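Local coordinates for protein beta-lactamase (Escherichia coli, PDB 6PQ8) that probably hydrolyses beta-lactam antibiotics to substituted beta-amino acids, as a plasmid-borne class A beta-lactamase that gives resistance to these drugs, at residues G44-G49 against A187-L192; L48-N53 against H264-V269. The protein carries 1 engineered substitution. All blocks are in the same frame, centred on the assembly; numbering follows the deposited sequence.

Contact 1 of 2, residues G44-G49 against A187-L192; sequences GVAVLG and ATVQLL
Val189, on the helix running through 187-192, reaches down onto Ala46 and Leu48, neighbours on the same face of strand 44-49. The two segments run almost in the same direction: their axes make an angle of 27° and approach to 7.7 Å, close enough for one small side chain to bridge them. Val189 can be followed outward atom by atom. Its CB lies over the methyl of Ala46, with 4.0 Å between Val189 CB and Ala46 CB. From there the side chain forks. CG1 turns along the strand to Leu48 and nests in the bend of that side chain, 3.4 Å from Leu48 CB and 3.5 Å from Leu48 CD2, both tighter than ordinary van der Waals contact. CG2 instead drops onto the backbone, where Val189 CG2 stands 3.4 Å from Ala46 O. In the model CG1 is nearly eclipsed with the carbonyl carbon (chi1 114°), so the fit is either strained or imperfectly placed. Leu48 also departs from a staggered torsion (chi1 -148°), and its side chain continues past Val189 to the following residue, with Leu48 CD2 4.0 Å from Gln190 CA. No hydrogen bond links the segments, and the interface is held by apolar packing in a largely buried setting. Ala46 presents just a methyl to the helix. Val189 and Leu192 also rest on Ala266 of the adjoining strand, while Leu191 turns to Phe72, His73 and Leu76 of helix 70-85. Helix 185-196 is thus sandwiched between the sheet and helix 70-85, an arrangement that belongs to the class A beta-lactamase fold, in which an antiparallel sheet of five strands packs against helices on both faces.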
ATOM      1  N   GLY A  44       1.220  13.238   4.310  1.00 40.68           N
ATOM      2  CA  GLY A  44       2.272  13.155   3.299  1.00 37.45           C
ATOM      3  C   GLY A  44       1.725  12.745   1.943  1.00 42.72           C
ATOM      4  O   GLY A  44       0.878  11.840   1.841  1.00 38.59           O
ATOM      5  N   VAL A  45       2.207  13.422   0.897  1.00 33.28           N
ATOM      6  CA  VAL A  45       1.700  13.266  -0.461  1.00 33.99           C
ATOM      7  C   VAL A  45       2.882  13.143  -1.405  1.00 39.48           C
ATOM      8  O   VAL A  45       3.847  13.903  -1.293  1.00 39.75           O
ATOM      9  CB  VAL A  45       0.817  14.458  -0.892  1.00 33.44           C
ATOM     10  CG1 VAL A  45       0.245  14.223  -2.291  1.00 33.58           C
ATOM     11  CG2 VAL A  45      -0.275  14.703   0.110  1.00 34.06           C
ATOM     12  N   ALA A  46       2.805  12.200  -2.344  1.00 39.39           N
ATOM     13  CA  ALA A  46       3.760  12.154  -3.439  1.00 35.06           C
ATOM     14  C   ALA A  46       3.052  11.684  -4.700  1.00 37.15           C
ATOM     15  O   ALA A  46       2.188  10.803  -4.647  1.00 38.74           O
ATOM     16  CB  ALA A  46       4.954  11.249  -3.113  1.00 35.42           C
ATOM     17  N   VAL A  47       3.418  12.293  -5.828  1.00 39.70           N
ATOM     18  CA  VAL A  47       2.894  11.954  -7.147  1.00 35.78           C
ATOM     19  C   VAL A  47       4.067  11.803  -8.102  1.00 42.51           C
ATOM     20  O   VAL A  47       5.000  12.616  -8.086  1.00 40.10           O
ATOM     21  CB  VAL A  47       1.926  13.026  -7.691  1.00 39.53           C
ATOM     22  CG1 VAL A  47       1.456  12.640  -9.089  1.00 39.58           C
ATOM     23  CG2 VAL A  47       0.738  13.268  -6.739  1.00 35.54           C
ATOM     24  N   LEU A  48       4.016  10.777  -8.948  1.00 37.68           N
ATOM     25  CA  LEU A  48       5.022  10.576  -9.984  1.00 41.08           C
ATOM     26  C   LEU A  48       4.330  10.194 -11.286  1.00 41.11           C
ATOM     27  O   LEU A  48       3.609   9.190 -11.325  1.00 36.63           O
ATOM     28  CB  LEU A  48       6.007   9.491  -9.576  1.00 38.65           C
ATOM     29  CG  LEU A  48       7.445   9.584 -10.039  1.00 42.69           C
ATOM     30  CD1 LEU A  48       7.888  11.041 -10.066  1.00 48.27           C
ATOM     31  CD2 LEU A  48       8.327   8.741  -9.128  1.00 36.86           C
ATOM     32  N   GLY A  49       4.537  10.988 -12.337  1.00 38.20           N
ATOM     33  CA  GLY A  49       4.063  10.591 -13.656  1.00 36.45           C
ATOM     34  C   GLY A  49       4.730   9.302 -14.112  1.00 41.20           C
ATOM     35  O   GLY A  49       5.897   9.045 -13.811  1.00 40.03           O
ATOM     36  N   ALA A 187       9.462   7.682  -1.564  1.00 37.34           N
ATOM     37  CA  ALA A 187       9.936   6.320  -1.748  1.00 39.01           C
ATOM     38  C   ALA A 187       8.832   5.429  -2.316  1.00 39.12           C
ATOM     39  O   ALA A 187       9.062   4.669  -3.263  1.00 38.51           O
ATOM     40  CB  ALA A 187      10.469   5.776  -0.420  1.00 34.25           C
ATOM     41  N   THR A 188       7.617   5.531  -1.764  1.00 36.48           N
ATOM     42  CA  THR A 188       6.511   4.700  -2.234  1.00 34.66           C
ATOM     43  C   THR A 188       6.264   4.915  -3.720  1.00 36.70           C
ATOM     44  O   THR A 188       6.154   3.961  -4.501  1.00 35.72           O
ATOM     45  CB  THR A 188       5.235   5.022  -1.451  1.00 37.77           C
ATOM     46  OG1 THR A 188       5.525   5.088  -0.053  1.00 40.03           O
ATOM     47  CG2 THR A 188       4.173   3.950  -1.707  1.00 36.37           C
ATOM     48  N   VAL A 189       6.188   6.177  -4.122  1.00 34.57           N
ATOM     49  CA  VAL A 189       5.835   6.524  -5.484  1.00 35.65           C
ATOM     50  C   VAL A 189       6.956   6.125  -6.458  1.00 41.94           C
ATOM     51  O   VAL A 189       6.686   5.669  -7.582  1.00 37.51           O
ATOM     52  CB  VAL A 189       5.459   8.019  -5.448  1.00 41.01           C
ATOM     53  CG1 VAL A 189       6.401   8.907  -6.211  1.00 39.88           C
ATOM     54  CG2 VAL A 189       3.992   8.221  -5.804  1.00 41.91           C
ATOM     55  N   GLN A 190       8.217   6.201  -6.018  1.00 40.89           N
ATOM     56  CA  GLN A 190       9.320   5.640  -6.797  1.00 39.46           C
ATOM     57  C   GLN A 190       9.167   4.135  -6.960  1.00 40.76           C
ATOM     58  O   GLN A 190       9.370   3.592  -8.055  1.00 38.42           O
ATOM     59  CB  GLN A 190      10.661   5.950  -6.122  1.00 35.86           C
ATOM     60  CG  GLN A 190      10.995   7.421  -6.084  1.00 46.60           C
ATOM     61  CD  GLN A 190      12.127   7.747  -5.123  1.00 58.65           C
ATOM     62  OE1 GLN A 190      12.938   6.876  -4.764  1.00 59.22           O
ATOM     63  NE2 GLN A 190      12.192   9.015  -4.704  1.00 53.88           N
ATOM     64  N   LEU A 191       8.827   3.439  -5.875  1.00 35.25           N
ATOM     65  CA  LEU A 191       8.684   1.992  -5.959  1.00 35.91           C
ATOM     66  C   LEU A 191       7.484   1.597  -6.823  1.00 36.27           C
ATOM     67  O   LEU A 191       7.574   0.651  -7.613  1.00 33.41           O
ATOM     68  CB  LEU A 191       8.577   1.399  -4.555  1.00 31.89           C
ATOM     69  CG  LEU A 191       8.375  -0.114  -4.559  1.00 33.12           C
ATOM     70  CD1 LEU A 191       9.664  -0.848  -4.990  1.00 31.75           C
ATOM     71  CD2 LEU A 191       7.897  -0.579  -3.209  1.00 27.24           C
ATOM     72  N   LEU A 192       6.358   2.308  -6.692  1.00 34.23           N
ATOM     73  CA  LEU A 192       5.203   2.033  -7.549  1.00 33.18           C
ATOM     74  C   LEU A 192       5.546   2.216  -9.026  1.00 34.41           C
ATOM     75  O   LEU A 192       5.097   1.437  -9.872  1.00 36.45           O
ATOM     76  CB  LEU A 192       4.021   2.937  -7.174  1.00 28.73           C
ATOM     77  CG  LEU A 192       3.183   2.592  -5.939  1.00 31.93           C
ATOM     78  CD1 LEU A 192       2.366   3.818  -5.493  1.00 28.95           C
ATOM     79  CD2 LEU A 192       2.267   1.373  -6.149  1.00 29.36           C
TER

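Contact 2 of 2, residues L48-N53 against H264-V269; sequences LGIEDN and HFAIAV. With J01 ((2R,3Z,5R)-3-(2-hydroxyethylidene)-7-oxo-4-oxa-1-azabicyclo[3.2.0]heptane-2-carboxylic acid), chain C.
Glu51 grips His264 with both carboxylate oxygens. OE2 takes the stronger bond, accepting the backbone N-H of His264 on its syn side at 2.7 Å from Glu51 OE2 to His264 N, though the donor lies 28° out of the carboxylate plane. Glu51 OE1 meets the edge of the imidazole, in its plane, and accepts a weak bond from His264 ND1 at 3.4 Å. A bend at chi2 (-72°) brings the carboxylate back to the strand. The carbonyl of His264 is satisfied by Ile50 N, at 3.1 Å from His264 O, with the donor well above the carbonyl plane. Beyond this turn the segments become an antiparallel pair within the five-stranded sheet of the class A fold: Leu48 and Ala266 form a hydrogen-bonded pair, Leu48 N to Ala266 O and Ala266 N to Leu48 O both 2.8 Å, and Gly49 with Phe265 a non-hydrogen-bonded one. Gly49 O accepts a bond from Lys193 NZ. Asp52 OD2 forms a salt bridge with Lys263. Against this turn lies the bound J01, clavulanic acid, its C4 in a short, non-bonded approach of 3.1 Å to Asp52 O and 3.5 Å from Gly49 CA, while Asn261 ND2 gives it a hydrogen bond. Ile50 CG1 packs on His264 CB at 3.7 Å, and the His264 ring meets that of Tyr196.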
ATOM      1  N   LEU A  48       4.016  10.777  -8.948  1.00 37.68           N
ATOM      2  CA  LEU A  48       5.022  10.576  -9.984  1.00 41.08           C
ATOM      3  C   LEU A  48       4.330  10.194 -11.286  1.00 41.11           C
ATOM      4  O   LEU A  48       3.609   9.190 -11.325  1.00 36.63           O
ATOM      5  CB  LEU A  48       6.007   9.491  -9.576  1.00 38.65           C
ATOM      6  CG  LEU A  48       7.445   9.584 -10.039  1.00 42.69           C
ATOM      7  CD1 LEU A  48       7.888  11.041 -10.066  1.00 48.27           C
ATOM      8  CD2 LEU A  48       8.327   8.741  -9.128  1.00 36.86           C
ATOM      9  N   GLY A  49       4.537  10.988 -12.337  1.00 38.20           N
ATOM     10  CA  GLY A  49       4.063  10.591 -13.656  1.00 36.45           C
ATOM     11  C   GLY A  49       4.730   9.302 -14.112  1.00 41.20           C
ATOM     12  O   GLY A  49       5.897   9.045 -13.811  1.00 40.03           O
ATOM     13  N   ILE A  50       3.999   8.478 -14.819  1.00 38.86           N
ATOM     14  CA  ILE A  50       4.545   7.244 -15.289  1.00 37.97           C
ATOM     15  C   ILE A  50       5.288   7.410 -16.594  1.00 44.20           C
ATOM     16  O   ILE A  50       6.426   7.061 -16.679  1.00 47.96           O
ATOM     17  CB  ILE A  50       3.473   6.170 -15.419  1.00 41.20           C
ATOM     18  CG1 ILE A  50       2.959   5.815 -14.048  1.00 38.35           C
ATOM     19  CG2 ILE A  50       4.015   4.928 -16.080  1.00 32.78           C
ATOM     20  CD1 ILE A  50       4.019   5.269 -13.157  1.00 39.69           C
ATOM     21  N   GLU A  51       4.634   7.948 -17.596  1.00 40.18           N
ATOM     22  CA  GLU A  51       5.273   8.098 -18.869  1.00 52.05           C
ATOM     23  C   GLU A  51       5.763   9.501 -19.192  1.00 50.14           C
ATOM     24  O   GLU A  51       6.619   9.672 -19.999  1.00 49.82           O
ATOM     25  CB  GLU A  51       4.510   7.395 -19.991  1.00 43.23           C
ATOM     26  CG  GLU A  51       3.018   7.538 -20.071  1.00 51.03           C
ATOM     27  CD  GLU A  51       2.237   6.802 -19.010  1.00 50.10           C
ATOM     28  OE1 GLU A  51       2.104   5.589 -19.025  1.00 44.98           O
ATOM     29  OE2 GLU A  51       1.684   7.476 -18.185  1.00 49.96           O
ATOM     30  N   ASP A  52       5.243  10.485 -18.496  1.00 52.69           N
ATOM     31  CA  ASP A  52       5.622  11.861 -18.693  1.00 53.59           C
ATOM     32  C   ASP A  52       6.029  12.317 -17.356  1.00 56.87           C
ATOM     33  O   ASP A  52       5.202  12.534 -16.522  1.00 58.88           O
ATOM     34  CB  ASP A  52       4.429  12.704 -19.122  1.00 59.73           C
ATOM     35  CG  ASP A  52       4.118  12.590 -20.611  1.00 69.97           C
ATOM     36  OD1 ASP A  52       4.729  11.787 -21.314  1.00 70.08           O
ATOM     37  OD2 ASP A  52       3.253  13.318 -21.083  1.00 68.21           O
ATOM     38  N   ASN A  53       7.309  12.492 -17.150  1.00 56.48           N
ATOM     39  CA  ASN A  53       7.790  12.903 -15.862  1.00 63.13           C
ATOM     40  C   ASN A  53       7.145  14.142 -15.218  1.00 65.71           C
ATOM     41  O   ASN A  53       7.252  15.257 -15.665  1.00 77.99           O
ATOM     42  CB  ASN A  53       9.290  13.010 -15.881  1.00 67.73           C
ATOM     43  CG  ASN A  53       9.742  14.378 -16.204  1.00 80.12           C
ATOM     44  OD1 ASN A  53       9.475  14.894 -17.290  1.00 77.33           O
ATOM     45  ND2 ASN A  53      10.385  15.004 -15.251  1.00 78.62           N
ATOM     46  N   HIS A 264      -0.754   7.367 -17.091  1.00 37.88           N
ATOM     47  CA  HIS A 264      -0.866   6.964 -15.696  1.00 35.23           C
ATOM     48  C   HIS A 264      -0.005   7.850 -14.800  1.00 39.63           C
ATOM     49  O   HIS A 264       0.953   8.479 -15.252  1.00 38.12           O
ATOM     50  CB  HIS A 264      -0.449   5.498 -15.497  1.00 37.54           C
ATOM     51  CG  HIS A 264      -1.157   4.545 -16.404  1.00 39.04           C
ATOM     52  ND1 HIS A 264      -0.767   4.334 -17.708  1.00 36.96           N
ATOM     53  CD2 HIS A 264      -2.239   3.756 -16.204  1.00 37.70           C
ATOM     54  CE1 HIS A 264      -1.575   3.452 -18.273  1.00 34.69           C
ATOM     55  NE2 HIS A 264      -2.478   3.089 -17.384  1.00 40.75           N
ATOM     56  N   PHE A 265      -0.357   7.876 -13.504  1.00 34.89           N
ATOM     57  CA  PHE A 265       0.476   8.470 -12.462  1.00 35.73           C
ATOM     58  C   PHE A 265       0.424   7.626 -11.187  1.00 32.76           C
ATOM     59  O   PHE A 265      -0.602   7.021 -10.864  1.00 32.81           O
ATOM     60  CB  PHE A 265       0.082   9.941 -12.172  1.00 31.65           C
ATOM     61  CG  PHE A 265      -1.339  10.144 -11.657  1.00 34.63           C
ATOM     62  CD1 PHE A 265      -2.408  10.264 -12.540  1.00 34.98           C
ATOM     63  CD2 PHE A 265      -1.588  10.279 -10.294  1.00 31.52           C
ATOM     64  CE1 PHE A 265      -3.708  10.482 -12.076  1.00 32.28           C
ATOM     65  CE2 PHE A 265      -2.875  10.494  -9.818  1.00 32.93           C
ATOM     66  CZ  PHE A 265      -3.940  10.595 -10.711  1.00 35.93           C
ATOM     67  N   ALA A 266       1.557   7.545 -10.496  1.00 32.48           N
ATOM     68  CA  ALA A 266       1.627   6.939  -9.174  1.00 30.19           C
ATOM     69  C   ALA A 266       1.415   8.015  -8.112  1.00 36.16           C
ATOM     70  O   ALA A 266       1.927   9.130  -8.230  1.00 38.04           O
ATOM     71  CB  ALA A 266       2.973   6.244  -8.968  1.00 32.14           C
ATOM     72  N   ILE A 267       0.627   7.690  -7.090  1.00 34.82           N
ATOM     73  CA  ILE A 267       0.274   8.637  -6.039  1.00 29.85           C
ATOM     74  C   ILE A 267       0.222   7.871  -4.728  1.00 33.50           C
ATOM     75  O   ILE A 267      -0.161   6.694  -4.701  1.00 36.71           O
ATOM     76  CB  ILE A 267      -1.066   9.353  -6.336  1.00 33.22           C
ATOM     77  CG1 ILE A 267      -1.494  10.268  -5.188  1.00 33.12           C
ATOM     78  CG2 ILE A 267      -2.167   8.357  -6.618  1.00 33.13           C
ATOM     79  CD1 ILE A 267      -2.626  11.231  -5.569  1.00 31.79           C
ATOM     80  N   ALA A 268       0.655   8.525  -3.648  1.00 36.22           N
ATOM     81  CA  ALA A 268       0.619   7.967  -2.302  1.00 31.62           C
ATOM     82  C   ALA A 268       0.225   9.074  -1.344  1.00 36.40           C
ATOM     83  O   ALA A 268       0.834  10.147  -1.361  1.00 39.62           O
ATOM     84  CB  ALA A 268       1.976   7.384  -1.900  1.00 29.60           C
ATOM     85  N   VAL A 269      -0.795   8.828  -0.525  1.00 34.30           N
ATOM     86  CA  VAL A 269      -1.246   9.781   0.486  1.00 34.32           C
ATOM     87  C   VAL A 269      -1.259   9.073   1.837  1.00 35.57           C
ATOM     88  O   VAL A 269      -1.872   8.011   1.981  1.00 35.19           O
ATOM     89  CB  VAL A 269      -2.639  10.356   0.151  1.00 35.66           C
ATOM     90  CG1 VAL A 269      -3.055  11.442   1.171  1.00 27.98           C
ATOM     91  CG2 VAL A 269      -2.654  10.902  -1.273  1.00 31.03           C
TER
HETATM   92  O2  J01 C 302       1.754  10.667 -17.480  1.00 60.09           O
HETATM   93  C5  J01 C 302       1.588  11.766 -17.028  1.00 64.83           C
HETATM   94  C4  J01 C 302       2.155  12.572 -15.865  1.00 56.74           C
HETATM   95  C3  J01 C 302       1.041  13.592 -16.211  1.00 63.29           C
HETATM   96  N1  J01 C 302       0.761  12.827 -17.439  1.00 64.40           N
HETATM   97  O1  J01 C 302       1.550  14.888 -16.582  1.00 67.54           O
HETATM   98  C1  J01 C 302       1.063  15.083 -17.820  1.00 64.41           C
HETATM   99  C2  J01 C 302       0.968  13.759 -18.546  1.00 71.63           C
HETATM  100  C8  J01 C 302      -0.209  13.870 -19.517  1.00 70.32           C
HETATM  101  O5  J01 C 302      -1.286  13.428 -19.213  1.00 64.77           O
HETATM  102  O4  J01 C 302      -0.024  14.454 -20.563  1.00 63.61           O
HETATM  103  C6  J01 C 302       0.715  16.361 -18.269  1.00 67.76           C
HETATM  104  C7  J01 C 302       0.588  17.454 -17.244  1.00 62.56           C
HETATM  105  O3  J01 C 302       1.771  17.500 -16.472  1.00 69.49           O

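The centres of contacts 1 and 2 lie about 7 Å apart, and both start from strand 42-49, sharing Leu48 and Gly49. Contact 1 reaches forward to helix 185-196, contact 2 much further along the chain to strand 264-274, the neighbour of strand 42-49 in the sheet. They meet directly: Ala46 O probably accepts a hydrogen bond from Ala268 N, and Val47 CG1 packs 3.6 Å from Ala266 O. Contact 2 thus ties the end of an early strand to its neighbour in the sheet, while contact 1 covers one face of that strand. Strand 233-239 is the edge strand on the far side of 264-274 and 248-258, and the bound clavulanic acid lies at the turn of contact 2.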